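Local coordinates for protein putative transporter (Clostridium difficile 630, PDB 3LV9) that is a putative membrane transporter of the UPF0053 family that may bind flavin adenine dinucleotide, represented here by its paired CBS domains, at residues V30-M35 with K64-I69; D34-Y39 with T57-C62; D96-S101 with E116-A121; K108-I113 with V134-I139. All coordinates share one frame; numbering follows the deposited sequence. Where two conformers were deposited one is given.

Contact 1. Residues V30-M35 with K64-I69. With PO4 (phosphate ion), chain B.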
loop_
_atom_site.group_PDB
_atom_site.type_symbol
_atom_site.label_atom_id
_atom_site.label_comp_id
_atom_site.label_asym_id
_atom_site.label_seq_id
_atom_site.Cartn_x
_atom_site.Cartn_y
_atom_site.Cartn_z
ATOM N N VAL A 30 10.777 -1.605 10.965
ATOM C CA VAL A 30 10.277 -0.472 11.694
ATOM C C VAL A 30 10.460 -0.944 13.115
ATOM O O VAL A 30 9.996 -2.030 13.450
ATOM C CB VAL A 30 8.811 -0.201 11.343
ATOM C CG1 VAL A 30 8.229 0.867 12.243
ATOM C CG2 VAL A 30 8.697 0.212 9.814
ATOM N N PRO A 31 11.232 -0.204 13.920
ATOM C CA PRO A 31 11.414 -0.616 15.327
ATOM C C PRO A 31 10.145 -0.494 16.207
ATOM O O PRO A 31 9.298 0.399 15.964
ATOM C CB PRO A 31 12.524 0.316 15.862
ATOM C CG PRO A 31 12.553 1.481 14.907
ATOM C CD PRO A 31 12.066 0.939 13.544
ATOM N N ARG A 32 10.051 -1.382 17.210
ATOM C CA ARG A 32 8.954 -1.435 18.166
ATOM C C ARG A 32 8.439 -0.048 18.492
ATOM O O ARG A 32 7.229 0.185 18.401
ATOM C CB ARG A 32 9.380 -2.160 19.457
ATOM C CG ARG A 32 8.220 -2.391 20.468
ATOM C CD ARG A 32 8.699 -2.680 21.900
ATOM N NE ARG A 32 7.598 -2.666 22.909
ATOM C CZ ARG A 32 6.891 -3.738 23.224
ATOM N NH1 ARG A 32 7.182 -4.880 22.626
ATOM N NH2 ARG A 32 5.930 -3.694 24.135
ATOM N N THR A 33 9.332 0.899 18.789
ATOM C CA THR A 33 8.855 2.203 19.282
ATOM C C THR A 33 8.110 3.001 18.230
ATOM O O THR A 33 7.173 3.750 18.581
ATOM C CB THR A 33 9.980 3.074 20.007
ATOM O OG1 THR A 33 9.348 4.149 20.700
ATOM C CG2 THR A 33 10.978 3.660 19.075
ATOM N N ASP A 34 8.476 2.804 16.949
ATOM C CA ASP A 34 7.868 3.566 15.830
ATOM C C ASP A 34 6.742 2.811 15.144
ATOM O O ASP A 34 5.995 3.353 14.334
ATOM C CB ASP A 34 8.926 3.918 14.814
ATOM C CG ASP A 34 9.974 4.885 15.381
ATOM O OD1 ASP A 34 9.572 5.807 16.112
ATOM O OD2 ASP A 34 11.188 4.733 15.113
HETATM N N MSE A 35 6.604 1.550 15.491
HETATM C CA MSE A 35 5.566 0.712 14.929
HETATM C C MSE A 35 4.197 1.173 15.434
HETATM O O MSE A 35 4.019 1.448 16.622
HETATM C CB MSE A 35 5.865 -0.737 15.315
HETATM C CG MSE A 35 4.691 -1.623 15.492
HETATM SE SE MSE A 35 5.277 -3.426 15.959
HETATM C CE MSE A 35 3.610 -4.124 16.654
ATOM N N LYS A 64 -3.506 -5.118 24.571
ATOM C CA LYS A 64 -2.833 -4.527 25.735
ATOM C C LYS A 64 -1.480 -3.887 25.441
ATOM O O LYS A 64 -1.286 -2.701 25.705
ATOM C CB LYS A 64 -2.713 -5.538 26.906
ATOM C CG LYS A 64 -4.010 -5.791 27.678
ATOM C CD LYS A 64 -4.782 -4.494 27.947
ATOM C CE LYS A 64 -5.344 -4.391 29.369
ATOM N NZ LYS A 64 -5.965 -3.021 29.607
ATOM N N ASN A 65 -0.541 -4.676 24.945
ATOM C CA ASN A 65 0.801 -4.199 24.634
ATOM C C ASN A 65 1.313 -4.754 23.303
ATOM O O ASN A 65 0.731 -5.666 22.712
ATOM C CB ASN A 65 1.756 -4.597 25.744
ATOM C CG ASN A 65 1.738 -6.065 25.984
ATOM O OD1 ASN A 65 2.281 -6.831 25.193
ATOM N ND2 ASN A 65 1.066 -6.485 27.046
ATOM N N LYS A 66 2.424 -4.203 22.844
ATOM C CA LYS A 66 2.950 -4.526 21.527
ATOM C C LYS A 66 3.592 -5.943 21.464
ATOM O O LYS A 66 3.994 -6.381 20.395
ATOM C CB LYS A 66 3.940 -3.438 21.095
ATOM C CG LYS A 66 3.292 -2.171 20.485
ATOM C CD LYS A 66 4.338 -1.093 20.217
ATOM C CE LYS A 66 3.714 0.223 19.681
ATOM N NZ LYS A 66 4.680 1.396 19.905
ATOM N N ASP A 67 3.668 -6.653 22.596
ATOM C CA ASP A 67 4.203 -8.039 22.616
ATOM C C ASP A 67 3.129 -9.116 22.493
ATOM O O ASP A 67 3.432 -10.318 22.397
ATOM C CB ASP A 67 4.933 -8.308 23.925
ATOM C CG ASP A 67 6.143 -7.487 24.073
ATOM O OD1 ASP A 67 6.679 -7.023 23.041
ATOM O OD2 ASP A 67 6.567 -7.337 25.223
ATOM N N ASP A 68 1.874 -8.678 22.538
ATOM C CA ASP A 68 0.745 -9.581 22.330
ATOM C C ASP A 68 0.054 -9.215 21.038
ATOM O O ASP A 68 -0.958 -8.587 21.058
ATOM C CB ASP A 68 -0.210 -9.533 23.531
ATOM C CG ASP A 68 -1.295 -10.635 23.471
ATOM O OD1 ASP A 68 -1.245 -11.480 22.527
ATOM O OD2 ASP A 68 -2.189 -10.644 24.362
ATOM N N ILE A 69 0.652 -9.599 19.919
ATOM C CA ILE A 69 0.051 -9.379 18.610
ATOM C C ILE A 69 -1.004 -10.433 18.311
ATOM O O ILE A 69 -0.731 -11.621 18.390
ATOM C CB ILE A 69 1.067 -9.479 17.476
ATOM C CG1 ILE A 69 2.225 -8.513 17.703
ATOM C CG2 ILE A 69 0.387 -9.198 16.130
ATOM C CD1 ILE A 69 1.826 -7.141 17.864
HETATM P P PO4 B . 1.891 3.006 21.934
HETATM O O1 PO4 B . 2.596 4.004 22.826
HETATM O O2 PO4 B . 2.242 1.632 22.433
HETATM O O3 PO4 B . 0.389 3.116 21.999
HETATM O O4 PO4 B . 2.374 3.266 20.526
#
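Lys66 and Arg32 carry the polar side of this contact, in which the loop after strand 30-31 meets the type I turn Asn65-Asp68 between strands 58-62 and 69-74. The Lys66 chain runs out extended beyond CG (chi2 174°), which delivers its ammonium to the backbone of the other segment. Lys66 NZ donates to Arg32 O at 3.2 Å. A weak bond joins the same NZ to Met35 O at 3.3 Å. NZ also bonds O4 of a phosphate ion, 3.0 Å away, that probably came from the crystallisation liquor. Arg32 O is shared: Met35 N approaches it from the face of the carbonyl plane opposite to Lys66 NZ.

The Lys66 CB methylene covers one face of the Arg32 guanidinium, 3.6 Å from its plane. At the guanidinium edge, near the plane, sits Asp67 OD1; the salt bridge from Arg32 NH1 to this oxygen is modelled too short, so its exact geometry is doubtful. Within the turn, Asn65 OD1 receives the N-H of Asp67 on a lone pair at 2.9 Å, making an Asx turn.

The apolar component is small: Met35, built as selenomethionine, and Ile69 meet tip to tip, CE to CD1, at 3.7 Å. Close by, Thr130 binds Lys66 O through its hydroxyl, and the backbone of Arg32 pairs with Ser131, so the turn and the loop converge on strand 130-135, the neighbour of strand 30-31 in the four-strand sheet. With one sound and one weak carbonyl bond, Lys66 ties the two loops together through main-chain oxygens, and the adventitious phosphate probably offsets part of its charge.

Contact 2. Residues D34-Y39 with T57-C62. With PO4 (phosphate ion), chain B.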
loop_
_atom_site.group_PDB
_atom_site.type_symbol
_atom_site.label_atom_id
_atom_site.label_comp_id
_atom_site.label_asym_id
_atom_site.label_seq_id
_atom_site.Cartn_x
_atom_site.Cartn_y
_atom_site.Cartn_z
ATOM N N ASP A 34 8.476 2.804 16.949
ATOM C CA ASP A 34 7.868 3.566 15.830
ATOM C C ASP A 34 6.742 2.811 15.144
ATOM O O ASP A 34 5.995 3.353 14.334
ATOM C CB ASP A 34 8.926 3.918 14.814
ATOM C CG ASP A 34 9.974 4.885 15.381
ATOM O OD1 ASP A 34 9.572 5.807 16.112
ATOM O OD2 ASP A 34 11.188 4.733 15.113
HETATM N N MSE A 35 6.604 1.550 15.491
HETATM C CA MSE A 35 5.566 0.712 14.929
HETATM C C MSE A 35 4.197 1.173 15.434
HETATM O O MSE A 35 4.019 1.448 16.622
HETATM C CB MSE A 35 5.865 -0.737 15.315
HETATM C CG MSE A 35 4.691 -1.623 15.492
HETATM SE SE MSE A 35 5.277 -3.426 15.959
HETATM C CE MSE A 35 3.610 -4.124 16.654
ATOM N N VAL A 36 3.237 1.272 14.546
ATOM C CA VAL A 36 1.892 1.550 14.982
ATOM C C VAL A 36 0.994 0.329 15.043
ATOM O O VAL A 36 0.741 -0.303 14.048
ATOM C CB VAL A 36 1.253 2.599 14.102
ATOM C CG1 VAL A 36 -0.215 2.646 14.370
ATOM C CG2 VAL A 36 1.889 3.978 14.390
ATOM N N CYS A 37 0.498 0.040 16.237
ATOM C CA CYS A 37 -0.423 -1.045 16.509
ATOM C C CYS A 37 -1.792 -0.467 16.756
ATOM O O CYS A 37 -1.933 0.511 17.477
ATOM C CB CYS A 37 -0.006 -1.811 17.790
ATOM S SG CYS A 37 -0.342 -3.587 17.610
ATOM N N ILE A 38 -2.812 -1.100 16.200
ATOM C CA ILE A 38 -4.144 -0.846 16.605
ATOM C C ILE A 38 -4.421 -1.750 17.791
ATOM O O ILE A 38 -4.350 -2.966 17.647
ATOM C CB ILE A 38 -5.107 -1.219 15.495
ATOM C CG1 ILE A 38 -4.921 -0.288 14.289
ATOM C CG2 ILE A 38 -6.544 -1.089 16.000
ATOM C CD1 ILE A 38 -5.942 -0.482 13.220
ATOM N N TYR A 39 -4.756 -1.203 18.953
ATOM C CA TYR A 39 -5.079 -2.069 20.102
ATOM C C TYR A 39 -6.549 -2.498 20.008
ATOM O O TYR A 39 -7.384 -1.748 19.502
ATOM C CB TYR A 39 -4.794 -1.358 21.430
ATOM C CG TYR A 39 -3.327 -0.998 21.627
ATOM C CD1 TYR A 39 -2.487 -1.808 22.364
ATOM C CD2 TYR A 39 -2.796 0.160 21.105
ATOM C CE1 TYR A 39 -1.165 -1.496 22.551
ATOM C CE2 TYR A 39 -1.443 0.476 21.286
ATOM C CZ TYR A 39 -0.646 -0.369 21.996
ATOM O OH TYR A 39 0.680 -0.086 22.176
ATOM N N THR A 57 -0.888 0.718 4.897
ATOM C CA THR A 57 -1.994 -0.107 4.405
ATOM C C THR A 57 -2.350 -1.279 5.292
ATOM O O THR A 57 -3.504 -1.739 5.282
ATOM C CB THR A 57 -1.694 -0.650 2.963
ATOM O OG1 THR A 57 -2.342 0.181 1.996
ATOM C CG2 THR A 57 -2.250 -2.018 2.743
ATOM N N ARG A 58 -1.358 -1.772 6.037
ATOM C CA ARG A 58 -1.544 -2.963 6.875
ATOM C C ARG A 58 -1.106 -2.678 8.324
ATOM O O ARG A 58 0.022 -2.245 8.570
ATOM C CB ARG A 58 -0.790 -4.164 6.278
ATOM C CG ARG A 58 -1.440 -4.766 5.002
ATOM C CD ARG A 58 -0.626 -5.937 4.354
ATOM N NE ARG A 58 -1.332 -6.541 3.214
ATOM C CZ ARG A 58 -1.080 -6.273 1.933
ATOM N NH1 ARG A 58 -0.110 -5.432 1.594
ATOM N NH2 ARG A 58 -1.799 -6.850 0.980
ATOM N N TYR A 59 -2.005 -2.904 9.279
ATOM C CA TYR A 59 -1.693 -2.608 10.660
ATOM C C TYR A 59 -1.827 -3.840 11.509
ATOM O O TYR A 59 -2.849 -4.514 11.494
ATOM C CB TYR A 59 -2.590 -1.538 11.226
ATOM C CG TYR A 59 -2.391 -0.143 10.671
ATOM C CD1 TYR A 59 -1.659 0.825 11.394
ATOM C CD2 TYR A 59 -2.961 0.236 9.468
ATOM C CE1 TYR A 59 -1.485 2.131 10.903
ATOM C CE2 TYR A 59 -2.789 1.558 8.952
ATOM C CZ TYR A 59 -2.060 2.487 9.690
ATOM O OH TYR A 59 -1.874 3.780 9.211
ATOM N N PRO A 60 -0.802 -4.116 12.291
ATOM C CA PRO A 60 -0.934 -5.065 13.344
ATOM C C PRO A 60 -1.943 -4.634 14.394
ATOM O O PRO A 60 -2.102 -3.464 14.619
ATOM C CB PRO A 60 0.463 -5.132 13.935
ATOM C CG PRO A 60 1.045 -3.802 13.665
ATOM C CD PRO A 60 0.416 -3.300 12.410
ATOM N N VAL A 61 -2.619 -5.621 14.988
ATOM C CA VAL A 61 -3.557 -5.450 16.036
ATOM C C VAL A 61 -2.931 -6.112 17.286
ATOM O O VAL A 61 -2.420 -7.257 17.218
ATOM C CB VAL A 61 -4.880 -6.144 15.670
ATOM C CG1 VAL A 61 -5.818 -6.170 16.831
ATOM C CG2 VAL A 61 -5.520 -5.467 14.479
ATOM N N CYS A 62 -2.945 -5.373 18.388
ATOM C CA CYS A 62 -2.416 -5.786 19.686
ATOM C C CYS A 62 -3.458 -5.829 20.769
ATOM O O CYS A 62 -4.348 -5.035 20.782
ATOM C CB CYS A 62 -1.371 -4.803 20.190
ATOM S SG CYS A 62 -0.181 -4.307 19.088
HETATM P P PO4 B . 1.891 3.006 21.934
HETATM O O1 PO4 B . 2.596 4.004 22.826
HETATM O O2 PO4 B . 2.242 1.632 22.433
HETATM O O3 PO4 B . 0.389 3.116 21.999
HETATM O O4 PO4 B . 2.374 3.266 20.526
#
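The carbonyl oxygen of Ile38 is held by the N-H of Cys62 at 2.9 Å, and Val61 CA adds a CA-H...O contact to Ile38 O at 3.1 Å. The partner bond runs from Ile38 N to Pro60 O, also 2.9 Å. Together they put Ile38 beside Val61 and Tyr39 beside Cys62 in a parallel ladder.

A disulfide reinforces this ladder two residues out of register, from Cys37 to Cys62. The modelled separation of Cys37 SG from Cys62 SG is shorter than a normal S-S bond, so its fine geometry is doubtful. Cys62 SG also stands above the face of the Tyr39 ring, 4.9 Å from its centroid, a distant sulfur-aromatic contact. The Tyr39 hydroxyl points to the phosphate ion, although that bond too is implausibly short.

Before strand 38-39, Val36 lies beside Tyr59, the two side chains pointing the same way. CG1 of Val36, anti to the backbone N (chi1 167°), meets the edge of the Tyr59 ring at CE1, 3.7 Å away. Ile38 crosses Tyr59 at about a right angle, its CD1 4.0 Å from Tyr59 CB. Against the Pro60 ring, Val36 O approaches CD at 3.4 Å.

Helix 44-53 connects these two strands and packs on them, in a beta-alpha-beta unit of the first CBS domain: Val36, Ile38 and Tyr59 pack on Ile50, Ile47 and Leu51 of that helix, Ile38 also reaches Leu78 of helix 75-85, and strand 69-74 pairs antiparallel with strand 58-62.

Contact 3. Residues D96-S101 with E116-A121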
loop_
_atom_site.group_PDB
_atom_site.type_symbol
_atom_site.label_atom_id
_atom_site.label_comp_id
_atom_site.label_asym_id
_atom_site.label_seq_id
_atom_site.Cartn_x
_atom_site.Cartn_y
_atom_site.Cartn_z
ATOM N N ASP A 96 -3.815 -13.280 9.579
ATOM C CA ASP A 96 -2.672 -13.871 10.307
ATOM C C ASP A 96 -1.340 -13.204 9.978
ATOM O O ASP A 96 -1.162 -12.676 8.872
ATOM C CB ASP A 96 -2.609 -15.377 10.064
ATOM C CG ASP A 96 -3.765 -16.139 10.797
ATOM O OD1 ASP A 96 -3.655 -16.290 12.049
ATOM O OD2 ASP A 96 -4.776 -16.567 10.136
ATOM N N ILE A 97 -0.433 -13.175 10.962
ATOM C CA ILE A 97 0.967 -12.777 10.709
ATOM C C ILE A 97 1.902 -13.975 10.959
ATOM O O ILE A 97 1.516 -15.021 11.517
ATOM C CB ILE A 97 1.485 -11.547 11.567
ATOM C CG1 ILE A 97 0.973 -11.619 13.003
ATOM C CG2 ILE A 97 1.126 -10.180 10.964
ATOM C CD1 ILE A 97 1.547 -12.765 13.777
ATOM N N ILE A 98 3.140 -13.799 10.516
ATOM C CA ILE A 98 4.241 -14.689 10.871
ATOM C C ILE A 98 5.224 -13.939 11.778
ATOM O O ILE A 98 5.275 -12.703 11.779
ATOM C CB ILE A 98 4.963 -15.232 9.605
ATOM C CG1 ILE A 98 5.562 -14.106 8.758
ATOM C CG2 ILE A 98 3.980 -16.013 8.710
ATOM C CD1 ILE A 98 6.604 -14.632 7.816
ATOM N N TYR A 99 6.004 -14.694 12.538
ATOM C CA TYR A 99 7.033 -14.111 13.413
ATOM C C TYR A 99 8.360 -14.597 12.918
ATOM O O TYR A 99 8.517 -15.786 12.621
ATOM C CB TYR A 99 6.859 -14.518 14.881
ATOM C CG TYR A 99 5.530 -14.113 15.505
ATOM C CD1 TYR A 99 5.415 -12.962 16.266
ATOM C CD2 TYR A 99 4.390 -14.882 15.324
ATOM C CE1 TYR A 99 4.212 -12.598 16.829
ATOM C CE2 TYR A 99 3.178 -14.501 15.882
ATOM C CZ TYR A 99 3.101 -13.355 16.628
ATOM O OH TYR A 99 1.892 -12.983 17.203
ATOM N N ILE A 100 9.302 -13.672 12.784
ATOM C CA ILE A 100 10.667 -14.016 12.433
ATOM C C ILE A 100 11.630 -13.380 13.429
ATOM O O ILE A 100 11.341 -12.351 14.027
ATOM C CB ILE A 100 11.024 -13.555 11.007
ATOM C CG1 ILE A 100 10.757 -12.064 10.823
ATOM C CG2 ILE A 100 10.174 -14.237 10.016
ATOM C CD1 ILE A 100 11.600 -11.480 9.749
ATOM N N SER A 101 12.780 -14.005 13.590
ATOM C CA SER A 101 13.834 -13.503 14.480
ATOM C C SER A 101 14.564 -12.339 13.857
ATOM O O SER A 101 14.757 -12.302 12.634
ATOM C CB SER A 101 14.880 -14.563 14.791
ATOM O OG SER A 101 15.960 -13.942 15.455
ATOM N N GLU A 116 5.215 -18.604 3.079
ATOM C CA GLU A 116 3.956 -18.534 3.854
ATOM C C GLU A 116 2.842 -17.716 3.209
ATOM O O GLU A 116 1.735 -17.686 3.742
ATOM C CB GLU A 116 4.179 -17.926 5.240
ATOM C CG GLU A 116 5.320 -18.480 6.014
ATOM C CD GLU A 116 5.106 -19.885 6.479
ATOM O OE1 GLU A 116 4.054 -20.478 6.135
ATOM O OE2 GLU A 116 6.014 -20.380 7.197
ATOM N N LYS A 117 3.145 -17.013 2.119
ATOM C CA LYS A 117 2.141 -16.279 1.343
ATOM C C LYS A 117 1.550 -15.043 2.064
ATOM O O LYS A 117 0.400 -14.665 1.851
ATOM C CB LYS A 117 1.026 -17.239 0.890
ATOM N N LEU A 118 2.378 -14.383 2.861
ATOM C CA LEU A 118 1.965 -13.227 3.669
ATOM C C LEU A 118 2.780 -12.009 3.225
ATOM O O LEU A 118 3.748 -12.167 2.471
ATOM C CB LEU A 118 2.159 -13.539 5.167
ATOM C CG LEU A 118 1.009 -14.304 5.850
ATOM C CD1 LEU A 118 0.910 -15.747 5.415
ATOM C CD2 LEU A 118 1.147 -14.276 7.338
ATOM N N GLN A 119 2.372 -10.808 3.633
ATOM C CA GLN A 119 3.080 -9.579 3.246
ATOM C C GLN A 119 3.732 -8.838 4.427
ATOM O O GLN A 119 4.366 -7.805 4.238
ATOM C CB GLN A 119 2.118 -8.624 2.529
ATOM C CG GLN A 119 1.314 -9.200 1.314
ATOM C CD GLN A 119 2.188 -9.886 0.233
ATOM O OE1 GLN A 119 3.157 -10.592 0.552
ATOM N NE2 GLN A 119 1.814 -9.713 -1.051
ATOM N N LEU A 120 3.582 -9.385 5.631
ATOM C CA LEU A 120 3.887 -8.681 6.859
ATOM C C LEU A 120 4.411 -9.627 7.913
ATOM O O LEU A 120 3.756 -10.612 8.234
ATOM C CB LEU A 120 2.605 -8.031 7.415
ATOM C CG LEU A 120 2.917 -6.805 8.263
ATOM C CD1 LEU A 120 3.534 -5.802 7.312
ATOM C CD2 LEU A 120 1.708 -6.186 8.975
ATOM N N ALA A 121 5.564 -9.286 8.489
ATOM C CA ALA A 121 6.186 -10.107 9.539
ATOM C C ALA A 121 6.395 -9.319 10.826
ATOM O O ALA A 121 6.837 -8.152 10.813
ATOM C CB ALA A 121 7.501 -10.716 9.051
#
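With CG1 of Ile98 set between its backbone N and carbonyl carbon (chi1 61°), the two branches of this side chain go different ways: CG1 meets Ala121 CB at 3.9 Å, while CG2 turns to Leu118 and Glu116. Ile100 has the same first torsion (chi1 55°) and brings its own CG1 to Ala121 CB, so the small alanine methyl is touched by both isoleucines. The segments belong to the beta-alpha-beta unit of the second CBS domain, where strand 98-101 leads through helix 106-116 into the parallel strand 120-124.

Lys117, the first residue beyond helix 106-116, has a positive phi, and with two bonds back into the last turn it forms a Schellman motif. The chain then turns toward strand 120-124, and Leu118 slides past Ile98 in the opposite direction, its CD2 3.6 Å from Ile98 CG2. The aliphatic part of Glu116 crosses the same methyl at an angle, CG lying 3.9 Å from Ile98 CG2.

Ile98 and Ile100 bond through their backbones to Ile122, and Ile100 also to Val124, which carries the sheet forward. Ile113 of the connecting helix covers Ile98 and Ala121, whereas Ile97 and Leu120 both pack on Phe72 of the first CBS domain. Leu118 CD2 also comes close to the backbone of the other segment, lying 3.2 Å from Asp96 O.

Contact 4. Residues K108-I113 with V134-I139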
loop_
_atom_site.group_PDB
_atom_site.type_symbol
_atom_site.label_atom_id
_atom_site.label_comp_id
_atom_site.label_asym_id
_atom_site.label_seq_id
_atom_site.Cartn_x
_atom_site.Cartn_y
_atom_site.Cartn_z
ATOM N N LYS A 108 16.777 -14.717 3.747
ATOM C CA LYS A 108 16.032 -15.827 4.324
ATOM C C LYS A 108 14.670 -15.362 4.845
ATOM O O LYS A 108 13.705 -16.127 4.877
ATOM C CB LYS A 108 16.859 -16.464 5.431
ATOM C CG LYS A 108 18.174 -17.003 4.930
ATOM C CD LYS A 108 18.915 -17.695 6.062
ATOM C CE LYS A 108 20.359 -18.113 5.642
ATOM N NZ LYS A 108 21.364 -18.010 6.785
ATOM N N ALA A 109 14.582 -14.094 5.221
ATOM C CA ALA A 109 13.312 -13.460 5.512
ATOM C C ALA A 109 12.391 -13.461 4.291
ATOM O O ALA A 109 11.208 -13.809 4.370
ATOM C CB ALA A 109 13.556 -12.064 5.961
ATOM N N LEU A 110 12.921 -13.066 3.149
ATOM C CA LEU A 110 12.089 -13.031 1.948
ATOM C C LEU A 110 11.620 -14.440 1.611
ATOM O O LEU A 110 10.441 -14.653 1.349
ATOM C CB LEU A 110 12.853 -12.400 0.782
ATOM C CG LEU A 110 12.120 -12.187 -0.551
ATOM C CD1 LEU A 110 11.015 -11.131 -0.426
ATOM C CD2 LEU A 110 13.134 -11.826 -1.682
ATOM N N GLU A 111 12.557 -15.397 1.631
ATOM C CA GLU A 111 12.265 -16.807 1.344
ATOM C C GLU A 111 11.097 -17.254 2.211
ATOM O O GLU A 111 10.144 -17.833 1.701
ATOM C CB GLU A 111 13.489 -17.721 1.634
ATOM C CG GLU A 111 14.606 -17.776 0.548
ATOM C CD GLU A 111 15.811 -18.715 0.912
ATOM O OE1 GLU A 111 15.678 -19.595 1.813
ATOM O OE2 GLU A 111 16.893 -18.581 0.278
ATOM N N ARG A 112 11.192 -16.974 3.511
ATOM C CA ARG A 112 10.228 -17.401 4.520
ATOM C C ARG A 112 8.840 -16.811 4.263
ATOM O O ARG A 112 7.849 -17.530 4.172
ATOM C CB ARG A 112 10.752 -16.954 5.894
ATOM C CG ARG A 112 9.961 -17.398 7.103
ATOM C CD ARG A 112 10.302 -18.824 7.514
ATOM N NE ARG A 112 11.733 -19.070 7.742
ATOM C CZ ARG A 112 12.312 -19.128 8.939
ATOM N NH1 ARG A 112 11.611 -18.921 10.049
ATOM N NH2 ARG A 112 13.603 -19.378 9.020
ATOM N N ILE A 113 8.785 -15.489 4.145
ATOM C CA ILE A 113 7.526 -14.768 3.970
ATOM C C ILE A 113 6.948 -15.106 2.631
ATOM O O ILE A 113 5.731 -15.230 2.509
ATOM C CB ILE A 113 7.726 -13.235 4.079
ATOM C CG1 ILE A 113 8.157 -12.854 5.498
ATOM C CG2 ILE A 113 6.460 -12.465 3.756
ATOM C CD1 ILE A 113 8.570 -11.393 5.590
ATOM N N VAL A 134 8.124 -5.619 9.804
ATOM C CA VAL A 134 8.744 -5.484 8.481
ATOM C C VAL A 134 7.810 -6.060 7.437
ATOM O O VAL A 134 7.083 -7.044 7.684
ATOM C CB VAL A 134 10.130 -6.202 8.389
ATOM C CG1 VAL A 134 9.965 -7.693 8.458
ATOM C CG2 VAL A 134 10.807 -5.849 7.140
ATOM N N THR A 135 7.826 -5.417 6.280
ATOM C CA THR A 135 6.925 -5.723 5.176
ATOM C C THR A 135 7.702 -6.381 4.045
ATOM O O THR A 135 8.936 -6.243 3.947
ATOM C CB THR A 135 6.259 -4.421 4.692
ATOM O OG1 THR A 135 5.298 -4.693 3.674
ATOM C CG2 THR A 135 7.254 -3.474 4.150
ATOM N N ILE A 136 6.987 -7.089 3.177
ATOM C CA ILE A 136 7.617 -7.679 2.022
ATOM C C ILE A 136 8.259 -6.639 1.117
ATOM O O ILE A 136 9.381 -6.831 0.691
ATOM C CB ILE A 136 6.698 -8.629 1.250
ATOM C CG1 ILE A 136 7.525 -9.412 0.216
ATOM C CG2 ILE A 136 5.523 -7.885 0.625
ATOM C CD1 ILE A 136 6.898 -10.750 -0.192
ATOM N N GLU A 137 7.591 -5.510 0.906
ATOM C CA GLU A 137 8.180 -4.387 0.144
ATOM C C GLU A 137 9.459 -3.757 0.748
ATOM O O GLU A 137 10.417 -3.487 0.030
ATOM C CB GLU A 137 7.137 -3.301 -0.142
ATOM C CG GLU A 137 5.962 -3.787 -1.037
ATOM C CD GLU A 137 4.664 -4.051 -0.242
ATOM O OE1 GLU A 137 4.734 -4.331 0.991
ATOM O OE2 GLU A 137 3.562 -3.977 -0.851
ATOM N N ASP A 138 9.473 -3.543 2.051
ATOM C CA ASP A 138 10.663 -3.129 2.740
ATOM C C ASP A 138 11.800 -4.056 2.363
ATOM O O ASP A 138 12.906 -3.606 2.141
ATOM C CB ASP A 138 10.455 -3.218 4.245
ATOM C CG ASP A 138 9.530 -2.133 4.798
ATOM O OD1 ASP A 138 9.308 -1.122 4.065
ATOM O OD2 ASP A 138 9.040 -2.286 5.982
ATOM N N ILE A 139 11.531 -5.352 2.296
ATOM C CA ILE A 139 12.586 -6.317 2.086
ATOM C C ILE A 139 13.043 -6.371 0.616
ATOM O O ILE A 139 14.248 -6.465 0.340
ATOM C CB ILE A 139 12.183 -7.733 2.519
ATOM C CG1 ILE A 139 11.977 -7.837 4.034
ATOM C CG2 ILE A 139 13.269 -8.728 2.148
ATOM C CD1 ILE A 139 11.211 -9.117 4.473
#
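Ile139, Ile113 and Leu110 bury the most surface here, joining helix 106-116 to the first turn of helix 136-145. Ile139 is the central piece. Its CD1 meets Ile113 CD1 at 3.7 Å, the two side chains running obliquely across one another, and it also touches Ala109 CB at 4.0 Å. CG1 of Ile139 lies beside the backbone N (chi1 -66°), which places the second branch, CG2, anti to it and facing Leu110, 3.9 Å from CB.

Leu110 sends its other end to the start of the second helix. Its CG is anti to the backbone N (chi1 -176°), which carries CD1 to within 3.9 Å of Ile136 CG1. Ile113, one helical turn on, closes the row more loosely, with CG2 4.3 Å from Ile136 CD1. Ile113 also packs on Ala121 of strand 120-124, and Leu110 also touches Leu140 and Ile143 of helix 136-145, extending the apolar seam past this first turn.

Thr135 occupies the N-cap position of helix 136-145. Its hydroxyl donates to Glu137 OE1 at 2.8 Å, and OE2 of the same carboxylate forms a salt bridge with Arg76 of the second subunit. Between the two segments the contacts are all between hydrocarbon groups, so their spacing depends on side-chain shape, while Thr135 and Glu137 point away from helix 106-116 and Glu137 carries on to the second subunit.

Overall arrangement
Contacts 2 and 4 are buried, whereas contacts 1 and 3 are only partly so. Contacts 1 and 2 share Asp34 and Met35 and touch the same phosphate, yet contact 1 works largely through a lysine and loop carbonyls, and contact 2 through strand pairing and a disulfide. Contacts 3 and 4 interlock in the second CBS domain, sharing helix 106-116 and neighbouring strands of one sheet, and both are overwhelmingly apolar. Contact 2 and contact 3 each join the strands of a beta-alpha-beta unit, one in each CBS domain, with centres about 14 Å apart. Contact 1 links a loop of the four-strand sheet to a turn of the three-strand one, and it alone does not reach the second subunit.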